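Local atomic coordinates of ferric iron-binding protein HitA (Pseudomonas aeruginosa PAO1, PDB entry 6IWF), a protein that binds ferric iron, probably as the periplasmic solute-binding component of an iron uptake system, and is implicated in gallium internalization. Residues Tyr214-Val226 and Lys277-Pro289. Sequence-based numbering, arbitrary orientation.
Sequences YFGNQDPGALVTV and KPFAELDPPKLTP
Lys277 lays its aliphatic chain over one face of the Tyr214 ring, a CH-pi contact in which CD stands 3.8 Å from the ring centroid, 17° off the normal. With CG anti to the backbone N (chi1 -173°), CB lies above the CZ rim; the bend at chi2 sets CD over the face, and that at chi4 turns NZ to a weak bond with Glu281 O. Leu282 CD2 approaches the ring obliquely, while CD1 packs against Val224 CG2. That valine divides its work: CG2 also rests on Pro284 CB, 3.8 Å away, whereas CG1 meets the edge of the Phe279 ring. Gln218 N donates to Asp283 O (2.8 Å) at the type I' turn Gly216-Asp219. The two segments illustrate how irregular chains can be joined with a single direct hydrogen bond; several waters bridge other polar atoms, one linking Gln218 NE2 to Asp283 OD1 and Pro284 O. Extended beyond CG, Gln218 lays NE2 along Lys286 (CE at 3.6 Å), its amide 60° from the Asp283 carboxylate. Pro285 bridges the turn and the loop into strand 224-231, its CD 3.3 Å from Asp219 O and its ring against Ala222 and Leu223. Leu223 and Leu287 cross at about a right angle through their CD1 methyls. Tyr214 and the iron ligand Tyr196 have side chains about 9 Å apart. Strand 97-108 pairs with Leu223 and Thr225; helix 141-154 packs on Pro285 and Leu287.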
ATOM      1  N   TYR A 214      15.403   0.317  -8.184  1.00  7.71           N
ATOM      2  CA  TYR A 214      14.930   1.352  -7.275  1.00  8.08           C
ATOM      3  C   TYR A 214      15.348   2.703  -7.834  1.00  7.20           C
ATOM      4  O   TYR A 214      16.541   2.936  -8.072  1.00  8.62           O
ATOM      5  CB  TYR A 214      15.491   1.141  -5.869  1.00  8.27           C
ATOM      6  CG  TYR A 214      14.946  -0.093  -5.234  1.00  6.74           C
ATOM      7  CD1 TYR A 214      15.446  -1.350  -5.568  1.00 12.12           C
ATOM      8  CD2 TYR A 214      13.902  -0.017  -4.325  1.00  9.78           C
ATOM      9  CE1 TYR A 214      14.931  -2.485  -4.994  1.00 11.34           C
ATOM     10  CE2 TYR A 214      13.381  -1.149  -3.746  1.00 11.18           C
ATOM     11  CZ  TYR A 214      13.893  -2.375  -4.085  1.00 13.15           C
ATOM     12  OH  TYR A 214      13.355  -3.497  -3.508  1.00 16.49           O
ATOM     13  N   PHE A 215      14.373   3.582  -8.052  1.00  5.89           N
ATOM     14  CA  PHE A 215      14.688   4.893  -8.616  1.00  6.20           C
ATOM     15  C   PHE A 215      15.534   5.719  -7.652  1.00  6.35           C
ATOM     16  O   PHE A 215      16.463   6.425  -8.073  1.00  9.76           O
ATOM     17  CB  PHE A 215      13.397   5.648  -8.960  1.00  4.92           C
ATOM     18  CG  PHE A 215      12.735   5.206 -10.236  1.00  5.19           C
ATOM     19  CD1 PHE A 215      13.331   5.446 -11.476  1.00  8.39           C
ATOM     20  CD2 PHE A 215      11.497   4.583 -10.203  1.00  6.67           C
ATOM     21  CE1 PHE A 215      12.699   5.053 -12.663  1.00  6.86           C
ATOM     22  CE2 PHE A 215      10.868   4.177 -11.385  1.00  4.65           C
ATOM     23  CZ  PHE A 215      11.463   4.426 -12.608  1.00  6.23           C
ATOM     24  N   GLY A 216      15.238   5.634  -6.360  1.00  7.56           N
ATOM     25  CA  GLY A 216      15.922   6.444  -5.362  1.00 11.07           C
ATOM     26  C   GLY A 216      15.872   7.929  -5.654  1.00 14.06           C
ATOM     27  O   GLY A 216      14.951   8.399  -6.330  1.00 10.78           O
ATOM     28  N   ASN A 217      16.853   8.679  -5.130  1.00 12.31           N
ATOM     29  CA  ASN A 217      17.099  10.083  -5.491  1.00 13.03           C
ATOM     30  C   ASN A 217      15.879  10.986  -5.310  1.00  8.86           C
ATOM     31  O   ASN A 217      15.754  12.011  -5.990  1.00 11.68           O
ATOM     32  CB  ASN A 217      17.626  10.188  -6.923  1.00 14.43           C
ATOM     33  CG  ASN A 217      18.436  11.444  -7.142  1.00 24.92           C
ATOM     34  OD1 ASN A 217      19.236  11.834  -6.289  1.00 27.60           O
ATOM     35  ND2 ASN A 217      18.231  12.091  -8.289  1.00 26.22           N
ATOM     36  N   GLN A 218      14.994  10.638  -4.370  1.00  8.47           N
ATOM     37  CA  GLN A 218      13.728  11.333  -4.116  1.00 10.26           C
ATOM     38  C   GLN A 218      12.874  11.422  -5.365  1.00  9.58           C
ATOM     39  O   GLN A 218      11.988  12.274  -5.450  1.00 11.67           O
ATOM     40  CB  GLN A 218      13.936  12.733  -3.530  1.00  9.31           C
ATOM     41  CG  GLN A 218      14.535  12.706  -2.160  1.00 10.61           C
ATOM     42  CD  GLN A 218      14.472  14.054  -1.480  1.00  9.14           C
ATOM     43  OE1 GLN A 218      14.050  15.057  -2.069  1.00  8.46           O
ATOM     44  NE2 GLN A 218      14.910  14.090  -0.237  1.00  8.86           N
ATOM     45  N   ASP A 219      13.119  10.520  -6.315  1.00  8.18           N
ATOM     46  CA  ASP A 219      12.282  10.439  -7.497  1.00  5.50           C
ATOM     47  C   ASP A 219      10.830  10.182  -7.105  1.00  7.61           C
ATOM     48  O   ASP A 219      10.557   9.477  -6.131  1.00  5.57           O
ATOM     49  CB  ASP A 219      12.756   9.311  -8.408  1.00  4.85           C
ATOM     50  CG  ASP A 219      12.194   9.432  -9.805  1.00  8.46           C
ATOM     51  OD1 ASP A 219      12.662  10.350 -10.523  1.00  6.80           O
ATOM     52  OD2 ASP A 219      11.285   8.624 -10.166  1.00  6.39           O
ATOM     53  N   PRO A 220       9.863  10.712  -7.857  1.00  5.28           N
ATOM     54  CA  PRO A 220       8.467  10.371  -7.532  1.00  5.18           C
ATOM     55  C   PRO A 220       8.218   8.874  -7.577  1.00  4.65           C
ATOM     56  O   PRO A 220       7.386   8.368  -6.816  1.00  5.44           O
ATOM     57  CB  PRO A 220       7.651  11.129  -8.593  1.00  6.09           C
ATOM     58  CG  PRO A 220       8.545  12.276  -9.005  1.00  5.83           C
ATOM     59  CD  PRO A 220       9.958  11.696  -8.954  1.00  6.28           C
ATOM     60  N   GLY A 221       8.954   8.138  -8.405  1.00  3.78           N
ATOM     61  CA  GLY A 221       8.757   6.710  -8.479  1.00  4.50           C
ATOM     62  C   GLY A 221       9.400   5.920  -7.362  1.00  3.56           C
ATOM     63  O   GLY A 221       9.332   4.690  -7.394  1.00  4.71           O
ATOM     64  N   ALA A 222      10.046   6.603  -6.404  1.00  3.97           N
ATOM     65  CA  ALA A 222      10.597   5.998  -5.195  1.00  4.54           C
ATOM     66  C   ALA A 222       9.657   6.164  -3.996  1.00  5.09           C
ATOM     67  O   ALA A 222      10.069   5.979  -2.846  1.00  4.63           O
ATOM     68  CB  ALA A 222      11.980   6.599  -4.897  1.00  5.33           C
ATOM     69  N   LEU A 223       8.390   6.476  -4.266  1.00  4.41           N
ATOM     70  CA  LEU A 223       7.392   6.738  -3.239  1.00  3.83           C
ATOM     71  C   LEU A 223       7.265   5.576  -2.260  1.00  4.95           C
ATOM     72  O   LEU A 223       7.184   4.413  -2.664  1.00  5.02           O
ATOM     73  CB  LEU A 223       6.047   6.992  -3.915  1.00  4.97           C
ATOM     74  CG  LEU A 223       4.869   7.281  -2.997  1.00  5.68           C
ATOM     75  CD1 LEU A 223       5.055   8.627  -2.309  1.00  7.90           C
ATOM     76  CD2 LEU A 223       3.530   7.229  -3.804  1.00  5.39           C
ATOM     77  N   VAL A 224       7.231   5.906  -0.971  1.00  3.91           N
ATOM     78  CA  VAL A 224       6.914   4.952   0.084  1.00  4.33           C
ATOM     79  C   VAL A 224       5.509   5.273   0.581  1.00  4.61           C
ATOM     80  O   VAL A 224       5.186   6.445   0.820  1.00  5.79           O
ATOM     81  CB  VAL A 224       7.955   5.022   1.217  1.00  5.39           C
ATOM     82  CG1 VAL A 224       7.456   4.314   2.485  1.00  4.80           C
ATOM     83  CG2 VAL A 224       9.279   4.448   0.731  1.00  5.55           C
ATOM     84  N   THR A 225       4.676   4.242   0.731  1.00  3.23           N
ATOM     85  CA  THR A 225       3.320   4.388   1.251  1.00  4.65           C
ATOM     86  C   THR A 225       3.088   3.398   2.389  1.00  5.97           C
ATOM     87  O   THR A 225       3.836   2.437   2.569  1.00  5.71           O
ATOM     88  CB  THR A 225       2.252   4.166   0.162  1.00  8.28           C
ATOM     89  OG1 THR A 225       2.382   2.854  -0.391  1.00  8.51           O
ATOM     90  CG2 THR A 225       2.407   5.194  -0.965  1.00  9.15           C
ATOM     91  N   VAL A 226       2.034   3.627   3.171  1.00  9.19           N
ATOM     92  CA  VAL A 226       1.786   2.802   4.353  1.00  6.84           C
ATOM     93  C   VAL A 226       0.421   2.131   4.250  1.00 12.33           C
ATOM     94  O   VAL A 226      -0.535   2.711   3.717  1.00 15.20           O
ATOM     95  CB  VAL A 226       1.895   3.619   5.660  1.00 16.15           C
ATOM     96  CG1 VAL A 226       3.164   4.487   5.668  1.00 15.84           C
ATOM     97  CG2 VAL A 226       0.677   4.477   5.862  1.00 16.17           C
ATOM     98  N   LYS A 277      15.497  -4.382   0.219  1.00 10.29           N
ATOM     99  CA  LYS A 277      16.399  -3.241   0.163  1.00 12.48           C
ATOM    100  C   LYS A 277      16.294  -2.476   1.480  1.00 13.76           C
ATOM    101  O   LYS A 277      15.174  -2.194   1.935  1.00 11.49           O
ATOM    102  CB  LYS A 277      16.043  -2.340  -1.018  1.00 10.57           C
ATOM    103  CG  LYS A 277      17.022  -1.210  -1.259  1.00 18.48           C
ATOM    104  CD  LYS A 277      17.591  -1.289  -2.661  1.00 20.61           C
ATOM    105  CE  LYS A 277      18.606  -0.180  -2.902  1.00 25.87           C
ATOM    106  NZ  LYS A 277      18.000   1.162  -2.664  1.00 27.38           N
ATOM    107  N   PRO A 278      17.411  -2.166   2.145  1.00 14.11           N
ATOM    108  CA  PRO A 278      17.327  -1.492   3.449  1.00 14.19           C
ATOM    109  C   PRO A 278      16.540  -0.192   3.361  1.00 13.06           C
ATOM    110  O   PRO A 278      16.752   0.626   2.456  1.00 13.07           O
ATOM    111  CB  PRO A 278      18.794  -1.244   3.810  1.00 20.34           C
ATOM    112  CG  PRO A 278      19.532  -2.336   3.093  1.00 18.85           C
ATOM    113  CD  PRO A 278      18.797  -2.556   1.811  1.00 15.84           C
ATOM    114  N   PHE A 279      15.618  -0.015   4.314  1.00 13.41           N
ATOM    115  CA  PHE A 279      14.706   1.130   4.283  1.00  9.82           C
ATOM    116  C   PHE A 279      15.467   2.451   4.230  1.00 13.01           C
ATOM    117  O   PHE A 279      15.103   3.356   3.472  1.00 12.89           O
ATOM    118  CB  PHE A 279      13.784   1.076   5.502  1.00 12.18           C
ATOM    119  CG  PHE A 279      12.627   2.033   5.442  1.00 14.90           C
ATOM    120  CD1 PHE A 279      11.512   1.748   4.675  1.00 11.77           C
ATOM    121  CD2 PHE A 279      12.663   3.221   6.159  1.00 18.29           C
ATOM    122  CE1 PHE A 279      10.443   2.632   4.620  1.00 14.33           C
ATOM    123  CE2 PHE A 279      11.608   4.112   6.108  1.00 26.53           C
ATOM    124  CZ  PHE A 279      10.488   3.810   5.339  1.00 20.20           C
ATOM    125  N   ALA A 280      16.552   2.569   5.001  1.00 13.56           N
ATOM    126  CA  ALA A 280      17.327   3.805   5.014  1.00 20.92           C
ATOM    127  C   ALA A 280      17.989   4.104   3.672  1.00 21.26           C
ATOM    128  O   ALA A 280      18.397   5.248   3.439  1.00 25.28           O
ATOM    129  CB  ALA A 280      18.385   3.742   6.119  1.00 22.41           C
ATOM    130  N   GLU A 281      18.102   3.122   2.780  1.00 18.65           N
ATOM    131  CA  GLU A 281      18.739   3.324   1.482  1.00 19.96           C
ATOM    132  C   GLU A 281      17.769   3.739   0.385  1.00 20.00           C
ATOM    133  O   GLU A 281      18.204   3.949  -0.755  1.00 19.67           O
ATOM    134  CB  GLU A 281      19.455   2.050   1.035  1.00 23.15           C
ATOM    135  CG  GLU A 281      20.606   1.630   1.930  1.00 28.35           C
ATOM    136  CD  GLU A 281      21.250   0.336   1.462  1.00 30.25           C
ATOM    137  OE1 GLU A 281      21.050  -0.043   0.284  1.00 27.55           O
ATOM    138  OE2 GLU A 281      21.948  -0.309   2.275  1.00 39.52           O
ATOM    139  N   LEU A 282      16.473   3.843   0.685  1.00 12.97           N
ATOM    140  CA  LEU A 282      15.489   4.033  -0.376  1.00 12.06           C
ATOM    141  C   LEU A 282      15.519   5.448  -0.946  1.00 12.15           C
ATOM    142  O   LEU A 282      15.209   5.634  -2.131  1.00  9.95           O
ATOM    143  CB  LEU A 282      14.095   3.702   0.146  1.00  8.54           C
ATOM    144  CG  LEU A 282      13.839   2.207   0.355  1.00  9.29           C
ATOM    145  CD1 LEU A 282      12.478   2.008   1.035  1.00  9.15           C
ATOM    146  CD2 LEU A 282      13.897   1.469  -0.973  1.00 10.46           C
ATOM    147  N   ASP A 283      15.881   6.444  -0.137  1.00  8.83           N
ATOM    148  CA  ASP A 283      15.886   7.845  -0.550  1.00  7.26           C
ATOM    149  C   ASP A 283      14.545   8.249  -1.194  1.00  7.50           C
ATOM    150  O   ASP A 283      14.516   8.772  -2.299  1.00  8.15           O
ATOM    151  CB  ASP A 283      17.037   8.108  -1.516  1.00  7.57           C
ATOM    152  CG  ASP A 283      17.460   9.604  -1.597  1.00 11.41           C
ATOM    153  OD1 ASP A 283      17.071  10.440  -0.752  1.00 12.53           O
ATOM    154  OD2 ASP A 283      18.224   9.933  -2.524  1.00 13.65           O
ATOM    155  N   PRO A 284      13.426   8.029  -0.495  1.00  6.35           N
ATOM    156  CA  PRO A 284      12.116   8.338  -1.090  1.00  6.94           C
ATOM    157  C   PRO A 284      11.835   9.828  -1.062  1.00  7.65           C
ATOM    158  O   PRO A 284      12.443  10.588  -0.285  1.00  6.45           O
ATOM    159  CB  PRO A 284      11.128   7.589  -0.176  1.00  7.61           C
ATOM    160  CG  PRO A 284      11.804   7.611   1.168  1.00 12.21           C
ATOM    161  CD  PRO A 284      13.283   7.474   0.866  1.00  8.59           C
ATOM    162  N   PRO A 285      10.899  10.281  -1.884  1.00  7.02           N
ATOM    163  CA  PRO A 285      10.427  11.663  -1.771  1.00  6.24           C
ATOM    164  C   PRO A 285       9.867  11.919  -0.379  1.00  6.00           C
ATOM    165  O   PRO A 285       9.409  11.007   0.314  1.00  8.07           O
ATOM    166  CB  PRO A 285       9.336  11.755  -2.854  1.00  8.49           C
ATOM    167  CG  PRO A 285       8.914  10.331  -3.098  1.00  7.05           C
ATOM    168  CD  PRO A 285      10.108   9.482  -2.842  1.00  8.08           C
ATOM    169  N   LYS A 286       9.946  13.177   0.050  1.00  7.73           N
ATOM    170  CA  LYS A 286       9.527  13.558   1.399  1.00  9.11           C
ATOM    171  C   LYS A 286       8.015  13.804   1.424  1.00 12.70           C
ATOM    172  O   LYS A 286       7.530  14.930   1.545  1.00 15.63           O
ATOM    173  CB  LYS A 286      10.310  14.784   1.855  1.00 11.99           C
ATOM    174  CG  LYS A 286      11.818  14.588   1.809  1.00 13.49           C
ATOM    175  CD  LYS A 286      12.277  13.603   2.890  1.00 17.41           C
ATOM    176  CE  LYS A 286      13.787  13.693   3.111  1.00 26.26           C
ATOM    177  NZ  LYS A 286      14.274  12.674   4.088  1.00 24.27           N
ATOM    178  N   LEU A 287       7.259  12.707   1.299  1.00  9.84           N
ATOM    179  CA  LEU A 287       5.801  12.747   1.323  1.00  8.56           C
ATOM    180  C   LEU A 287       5.290  11.797   2.390  1.00 10.71           C
ATOM    181  O   LEU A 287       5.620  10.609   2.364  1.00 11.18           O
ATOM    182  CB  LEU A 287       5.178  12.344  -0.010  1.00  7.94           C
ATOM    183  CG  LEU A 287       5.503  13.230  -1.208  1.00 10.38           C
ATOM    184  CD1 LEU A 287       5.162  12.503  -2.500  1.00 10.43           C
ATOM    185  CD2 LEU A 287       4.737  14.530  -1.094  1.00 13.12           C
ATOM    186  N   THR A 288       4.464  12.309   3.278  1.00 10.75           N
ATOM    187  CA  THR A 288       3.823  11.536   4.329  1.00 12.61           C
ATOM    188  C   THR A 288       2.440  11.105   3.894  1.00 12.36           C
ATOM    189  O   THR A 288       1.893  11.611   2.910  1.00  9.42           O
ATOM    190  CB  THR A 288       3.711  12.378   5.596  1.00 16.27           C
ATOM    191  OG1 THR A 288       2.847  13.488   5.322  1.00 14.37           O
ATOM    192  CG2 THR A 288       5.072  12.868   6.040  1.00 16.34           C
ATOM    193  N   PRO A 289       1.820  10.167   4.624  1.00 13.36           N
ATOM    194  CA  PRO A 289       0.400   9.883   4.370  1.00 13.01           C
ATOM    195  C   PRO A 289      -0.459  11.134   4.340  1.00 10.59           C
ATOM    196  O   PRO A 289      -1.345  11.264   3.486  1.00 12.17           O
ATOM    197  CB  PRO A 289       0.031   8.958   5.534  1.00 13.70           C
ATOM    198  CG  PRO A 289       1.289   8.211   5.805  1.00 10.46           C
ATOM    199  CD  PRO A 289       2.407   9.215   5.589  1.00 14.54           C
TER
HETATM  200  O   HOH W   1      12.592  -3.854  -0.994  1.00 19.01           O
HETATM  201  O   HOH W   2      13.909   3.872  -4.471  1.00 12.26           O
HETATM  202  O   HOH W   3      19.314   7.643  -4.000  1.00 16.21           O
HETATM  203  O   HOH W   4      14.813  11.007   0.891  1.00 14.01           O
HETATM  204  O   HOH W   5      10.999  15.075  -1.800  1.00 15.04           O
HETATM  205  O   HOH W   6       7.730   8.747   0.067  1.00  7.76           O